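Local coordinates for protein hypothetic aldehyde deformylating oxygenase (Sulfolobus tokodaii, PDB 5V4T) that binds iron in a ferritin-like helical bundle and probably acts as an oxidoreductase with aldehyde deformylating oxygenase activity, at residues A[83-88]-A[108-113]; A[165-170]-A[200-205]. All coordinates share one frame; numbering follows the deposited sequence.

Contact 1 of 2, residues A[83-88]-A[108-113]. With FE (Fe (III) ion), chain C.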
loop_
_atom_site.group_PDB
_atom_site.type_symbol
_atom_site.label_atom_id
_atom_site.label_comp_id
_atom_site.label_asym_id
_atom_site.label_seq_id
_atom_site.Cartn_x
_atom_site.Cartn_y
_atom_site.Cartn_z
ATOM N N ILE A 83 4.035 -3.059 10.781
ATOM C CA ILE A 83 3.673 -4.351 11.353
ATOM C C ILE A 83 2.325 -4.298 12.115
ATOM O O ILE A 83 1.473 -5.183 11.965
ATOM C CB ILE A 83 4.864 -4.885 12.224
ATOM C CG1 ILE A 83 6.062 -5.164 11.341
ATOM C CG2 ILE A 83 4.438 -6.111 12.975
ATOM C CD1 ILE A 83 7.389 -5.287 12.055
ATOM N N LYS A 84 2.104 -3.221 12.878
ATOM C CA LYS A 84 0.840 -2.982 13.562
ATOM C C LYS A 84 -0.332 -2.858 12.582
ATOM O O LYS A 84 -1.427 -3.348 12.817
ATOM C CB LYS A 84 0.965 -1.730 14.396
ATOM C CG LYS A 84 -0.207 -1.528 15.311
ATOM C CD LYS A 84 0.126 -0.525 16.395
ATOM C CE LYS A 84 -0.948 -0.638 17.465
ATOM N NZ LYS A 84 -0.967 0.579 18.302
ATOM N N LEU A 85 -0.112 -2.164 11.468
ATOM C CA LEU A 85 -1.185 -1.985 10.528
ATOM C C LEU A 85 -1.701 -3.299 10.044
ATOM O O LEU A 85 -2.887 -3.538 10.021
ATOM C CB LEU A 85 -0.705 -1.090 9.340
ATOM C CG LEU A 85 -1.717 -0.882 8.203
ATOM C CD1 LEU A 85 -2.840 -0.024 8.645
ATOM C CD2 LEU A 85 -0.996 -0.209 7.039
ATOM N N PHE A 86 -0.809 -4.188 9.652
ATOM C CA PHE A 86 -1.208 -5.449 9.092
ATOM C C PHE A 86 -1.659 -6.441 10.154
ATOM O O PHE A 86 -2.547 -7.212 9.851
ATOM C CB PHE A 86 -0.196 -5.969 8.095
ATOM C CG PHE A 86 -0.306 -5.268 6.752
ATOM C CD1 PHE A 86 -1.295 -5.610 5.888
ATOM C CD2 PHE A 86 0.511 -4.225 6.433
ATOM C CE1 PHE A 86 -1.451 -4.980 4.669
ATOM C CE2 PHE A 86 0.355 -3.553 5.217
ATOM C CZ PHE A 86 -0.653 -3.923 4.361
ATOM N N ASP A 87 -1.108 -6.371 11.366
ATOM C CA ASP A 87 -1.665 -7.210 12.477
ATOM C C ASP A 87 -3.143 -6.847 12.676
ATOM O O ASP A 87 -4.012 -7.699 12.834
ATOM C CB ASP A 87 -0.901 -6.978 13.779
ATOM C CG ASP A 87 0.483 -7.652 13.793
ATOM O OD1 ASP A 87 0.874 -8.423 12.858
ATOM O OD2 ASP A 87 1.206 -7.397 14.802
ATOM N N GLY A 88 -3.417 -5.553 12.643
ATOM C CA GLY A 88 -4.739 -5.070 12.707
ATOM C C GLY A 88 -5.648 -5.563 11.593
ATOM O O GLY A 88 -6.862 -5.753 11.796
ATOM N N MET A 108 -9.289 2.309 2.211
ATOM C CA MET A 108 -9.120 3.754 2.388
ATOM C C MET A 108 -7.735 4.135 2.870
ATOM O O MET A 108 -7.115 4.950 2.238
ATOM C CB MET A 108 -10.173 4.332 3.383
ATOM C CG MET A 108 -11.611 4.149 2.926
ATOM S SD MET A 108 -12.072 4.964 1.381
ATOM C CE MET A 108 -12.102 3.567 0.234
ATOM N N ILE A 109 -7.275 3.568 3.974
ATOM C CA ILE A 109 -6.030 4.014 4.569
ATOM C C ILE A 109 -4.826 3.395 3.821
ATOM O O ILE A 109 -3.839 4.037 3.544
ATOM C CB ILE A 109 -6.002 3.724 6.090
ATOM C CG1 ILE A 109 -6.893 4.696 6.873
ATOM C CG2 ILE A 109 -4.598 3.660 6.656
ATOM C CD1 ILE A 109 -6.357 6.119 6.969
ATOM N N THR A 110 -4.886 2.105 3.597
ATOM C CA THR A 110 -3.696 1.420 3.054
ATOM C C THR A 110 -3.576 1.693 1.588
ATOM O O THR A 110 -2.515 2.136 1.134
ATOM C CB THR A 110 -3.703 -0.091 3.344
ATOM O OG1 THR A 110 -3.838 -0.295 4.760
ATOM C CG2 THR A 110 -2.446 -0.764 2.880
ATOM N N GLU A 111 -4.629 1.434 0.824
ATOM C CA GLU A 111 -4.613 1.712 -0.600
ATOM C C GLU A 111 -4.777 3.181 -0.910
ATOM O O GLU A 111 -4.096 3.693 -1.792
ATOM C CB GLU A 111 -5.654 0.859 -1.327
ATOM C CG GLU A 111 -5.470 -0.642 -1.099
ATOM C CD GLU A 111 -6.500 -1.506 -1.840
ATOM O OE1 GLU A 111 -7.703 -1.261 -1.674
ATOM O OE2 GLU A 111 -6.142 -2.469 -2.585
ATOM N N GLY A 112 -5.668 3.890 -0.232
ATOM C CA GLY A 112 -6.047 5.229 -0.633
ATOM C C GLY A 112 -5.230 6.330 -0.016
ATOM O O GLY A 112 -5.353 7.469 -0.457
ATOM N N VAL A 113 -4.406 6.013 0.974
ATOM C CA VAL A 113 -3.481 7.025 1.535
ATOM C C VAL A 113 -2.025 6.545 1.439
ATOM O O VAL A 113 -1.240 7.153 0.676
ATOM C CB VAL A 113 -3.849 7.343 2.978
ATOM C CG1 VAL A 113 -2.836 8.360 3.483
ATOM C CG2 VAL A 113 -5.235 7.918 3.042
HETATM FE FE FE C . -4.776 -2.804 -3.911
HETATM O O HOH W 1 -3.157 -2.804 -2.621
#

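Contact 2 of 2, residues A[165-170]-A[200-205]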
loop_
_atom_site.group_PDB
_atom_site.type_symbol
_atom_site.label_atom_id
_atom_site.label_comp_id
_atom_site.label_asym_id
_atom_site.label_seq_id
_atom_site.Cartn_x
_atom_site.Cartn_y
_atom_site.Cartn_z
ATOM N N ARG A 165 -13.449 5.643 11.488
ATOM C CA ARG A 165 -12.391 4.687 11.278
ATOM C C ARG A 165 -11.191 5.284 10.579
ATOM O O ARG A 165 -10.013 5.031 11.003
ATOM C CB ARG A 165 -12.847 3.485 10.460
ATOM C CG ARG A 165 -13.757 2.522 11.187
ATOM C CD ARG A 165 -13.028 1.457 11.937
ATOM N NE ARG A 165 -12.277 0.596 11.053
ATOM C CZ ARG A 165 -11.411 -0.284 11.477
ATOM N NH1 ARG A 165 -11.258 -0.479 12.801
ATOM N NH2 ARG A 165 -10.762 -1.044 10.629
ATOM N N VAL A 166 -11.451 6.010 9.500
ATOM C CA VAL A 166 -10.384 6.659 8.737
ATOM C C VAL A 166 -9.603 7.575 9.679
ATOM O O VAL A 166 -8.384 7.575 9.695
ATOM C CB VAL A 166 -10.884 7.355 7.464
ATOM C CG1 VAL A 166 -9.767 8.125 6.790
ATOM C CG2 VAL A 166 -11.435 6.304 6.514
ATOM N N GLU A 167 -10.338 8.393 10.423
ATOM C CA GLU A 167 -9.726 9.334 11.345
ATOM C C GLU A 167 -8.887 8.608 12.409
ATOM O O GLU A 167 -7.788 9.070 12.808
ATOM C CB GLU A 167 -10.802 10.238 11.944
ATOM C CG GLU A 167 -11.406 11.165 10.903
ATOM C CD GLU A 167 -12.627 11.958 11.330
ATOM O OE1 GLU A 167 -13.375 11.542 12.226
ATOM O OE2 GLU A 167 -12.880 12.984 10.677
ATOM N N GLU A 168 -9.360 7.462 12.900
ATOM C CA GLU A 168 -8.656 6.744 13.952
ATOM C C GLU A 168 -7.395 6.111 13.502
ATOM O O GLU A 168 -6.427 6.075 14.232
ATOM C CB GLU A 168 -9.593 5.697 14.599
ATOM C CG GLU A 168 -10.702 6.434 15.340
ATOM C CD GLU A 168 -11.792 5.525 15.862
ATOM O OE1 GLU A 168 -11.669 4.284 15.664
ATOM O OE2 GLU A 168 -12.781 6.100 16.407
ATOM N N LEU A 169 -7.374 5.674 12.240
ATOM C CA LEU A 169 -6.266 4.917 11.723
ATOM C C LEU A 169 -5.245 5.780 10.978
ATOM O O LEU A 169 -4.095 5.382 10.847
ATOM C CB LEU A 169 -6.786 3.866 10.755
ATOM C CG LEU A 169 -7.585 2.726 11.408
ATOM C CD1 LEU A 169 -8.414 2.051 10.343
ATOM C CD2 LEU A 169 -6.602 1.775 12.023
ATOM N N PHE A 170 -5.635 6.976 10.640
ATOM C CA PHE A 170 -4.721 7.840 9.929
ATOM C C PHE A 170 -3.389 8.081 10.698
ATOM O O PHE A 170 -2.344 8.095 10.075
ATOM C CB PHE A 170 -5.414 9.158 9.598
ATOM C CG PHE A 170 -4.562 10.118 8.822
ATOM C CD1 PHE A 170 -4.359 9.932 7.465
ATOM C CD2 PHE A 170 -3.998 11.229 9.434
ATOM C CE1 PHE A 170 -3.526 10.784 6.743
ATOM C CE2 PHE A 170 -3.220 12.101 8.690
ATOM C CZ PHE A 170 -2.966 11.850 7.370
ATOM N N GLU A 200 -4.150 15.674 2.767
ATOM C CA GLU A 200 -5.052 15.995 1.700
ATOM C C GLU A 200 -5.768 14.745 1.164
ATOM O O GLU A 200 -6.927 14.749 0.843
ATOM C CB GLU A 200 -4.340 16.729 0.604
ATOM C CG GLU A 200 -3.737 18.028 1.133
ATOM C CD GLU A 200 -4.589 19.327 1.285
ATOM O OE1 GLU A 200 -5.903 19.366 1.420
ATOM O OE2 GLU A 200 -3.797 20.370 1.279
ATOM N N LEU A 201 -5.036 13.649 1.062
ATOM C CA LEU A 201 -5.655 12.369 0.678
ATOM C C LEU A 201 -6.712 11.868 1.666
ATOM O O LEU A 201 -7.746 11.383 1.275
ATOM C CB LEU A 201 -4.578 11.332 0.487
ATOM C CG LEU A 201 -3.606 11.557 -0.671
ATOM C CD1 LEU A 201 -2.393 10.627 -0.634
ATOM C CD2 LEU A 201 -4.311 11.393 -1.998
ATOM N N LYS A 202 -6.426 11.986 2.926
ATOM C CA LYS A 202 -7.408 11.652 3.976
ATOM C C LYS A 202 -8.676 12.456 3.773
ATOM O O LYS A 202 -9.760 11.918 3.786
ATOM C CB LYS A 202 -6.823 11.936 5.334
ATOM C CG LYS A 202 -7.720 11.570 6.538
ATOM C CD LYS A 202 -7.262 12.323 7.771
ATOM C CE LYS A 202 -8.387 12.502 8.734
ATOM N NZ LYS A 202 -7.924 13.362 9.859
ATOM N N LYS A 203 -8.554 13.776 3.607
ATOM C CA LYS A 203 -9.693 14.629 3.367
ATOM C C LYS A 203 -10.468 14.239 2.133
ATOM O O LYS A 203 -11.699 14.131 2.128
ATOM C CB LYS A 203 -9.232 16.095 3.272
ATOM C CG LYS A 203 -8.839 16.594 4.636
ATOM C CD LYS A 203 -8.548 18.078 4.626
ATOM C CE LYS A 203 -8.530 18.617 6.048
ATOM N NZ LYS A 203 -8.334 20.108 6.059
ATOM N N ALA A 204 -9.755 13.904 1.068
ATOM C CA ALA A 204 -10.402 13.491 -0.192
ATOM C C ALA A 204 -11.194 12.197 -0.020
ATOM O O ALA A 204 -12.290 12.091 -0.518
ATOM C CB ALA A 204 -9.316 13.275 -1.231
ATOM N N ARG A 205 -10.630 11.218 0.681
ATOM C CA ARG A 205 -11.315 9.941 0.867
ATOM C C ARG A 205 -12.526 10.136 1.734
ATOM O O ARG A 205 -13.611 9.605 1.422
ATOM C CB ARG A 205 -10.444 8.844 1.437
ATOM C CG ARG A 205 -9.116 8.607 0.680
ATOM C CD ARG A 205 -9.262 8.375 -0.839
ATOM N NE ARG A 205 -7.920 8.162 -1.466
ATOM C CZ ARG A 205 -7.675 8.056 -2.797
ATOM N NH1 ARG A 205 -8.668 8.211 -3.664
ATOM N NH2 ARG A 205 -6.433 7.827 -3.268
HETATM O O HOH W 2 -7.008 11.611 11.918
HETATM O O HOH W 3 -10.743 14.470 9.972
#

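Contact 1 of 2, residues A[83-88]-A[108-113]
Thr110 meets Leu85 and Phe86 with its two branches, one to each partner. Its hydroxyl OG1 lies against the isopropyl end of Leu85, 3.6 Å from CD2, with CD1 a little farther off. Its methyl CG2 approaches the far end of the Phe86 ring, 3.9 Å from CZ, at a slant that is neither stacked nor edge-on. The rotation about the first torsion of Thr110 decides this division: at chi1 -55° OG1 stands anti to the carbonyl carbon, and CG2 is thrown out anti to the backbone N, toward the aromatic ring. On the other helix, Leu85 points toward Thr110, with CG anti to its own backbone N (chi1 176°), and meets it at a slant, whereas Phe86 leaves its helix flank and reaches over with its ring.

A hydroxyl facing leucine methyls needs a polar partner elsewhere, and OG1 finds it in the carbonyl O of Arg105, five residues earlier in the same helix. Leu85 is closed in further by Leu172 and Ile176 of helix 159-179, while the Phe86 ring meets that of Tyr82.

The next residue, Glu111, turns to another side of its helix and binds the iron through OE2 at 1.9 Å; its other carboxylate oxygen, OE1, stays 4.0 Å from the metal. A water 2.1 Å from the iron shares the site, which Glu57, Glu145 and His148 complete, an arrangement belonging to a ferritin-like four-helix bundle. The helix widens into a pi-type turn over 108-113, so the ligand sits on locally distorted backbone.

Between residues 83-88 and 108-113 the packing is thus slight, 124 Å² over both sides, and van der Waals in character: the hydroxyl's bond is spent inside its own helix, and the strong chemistry of Glu111 is directed at the metal.

Contact 2 of 2, residues A[165-170]-A[200-205]
Two antiparallel helices, 159-179 and 191-211, pack side by side at the outside of the bundle, their local axes 10.8 Å apart and inclined at 164°. Lys202 alone accounts for half of the surface buried between the segments. Its extended aliphatic chain starts out anti to the backbone N (chi1 -177°) and is thereby carried over one face of the Phe170 ring, where CD lies 3.8 Å from the ring centroid and only 16° off the normal, a CH-pi contact. Lys202 CB adds a touch at the CD1-CE1 side of the same ring. One turn earlier in helix 159-179, Val166 CG1 rests 4.0 Å from Lys202 CG, the two chains running past each other in opposite senses, and the Glu167 side chain crosses that of Lys202 at about a right angle, its CG beside Lys202 CE.

Beyond these carbons the ammonium group is held by water. One water accepts from Lys202 NZ at 2.9 Å and donates to the backbone O of Glu167; a second accepts from NZ and donates to Glu167 OE2 at 2.7 Å. The opposite charges themselves remain 5.0 Å apart between Glu167 OE2 and Lys202 NZ. Met198 and Glu199 also touch Phe170, extending its contact along helix 191-211.

A serine in place of Phe170 would probably leave the lysine methylenes without the flat surface they lie on and the chain freer to swing.

Lysine here serves both media at once: greasy carbons seal the helix seam, while the charge reaches the bound waters at the surface and probably gains some stabilisation from Glu167 through them.

How the contacts relate
The pair illustrates how side-chain chemistry changes with depth in a helical bundle. Both contacts are partly buried, contact 1 about 7 Å from the centre of the chain and contact 2 about 15 Å. They share no helix, yet they touch: Arg205 NE probably donates to Gly112 O at 2.8 Å, directly after the iron ligand Glu111, and Ile109 CD1 packs against Phe170 CA. Helix 98-128 therefore lies between the metal site and the outer pair of helices. In contact 1 the Thr110 hydroxyl bonds within its own helix and Glu111 binds the iron; in contact 2 a larger interface is built on one long lysine, and an exposed glutamate and bound water complete its polar end.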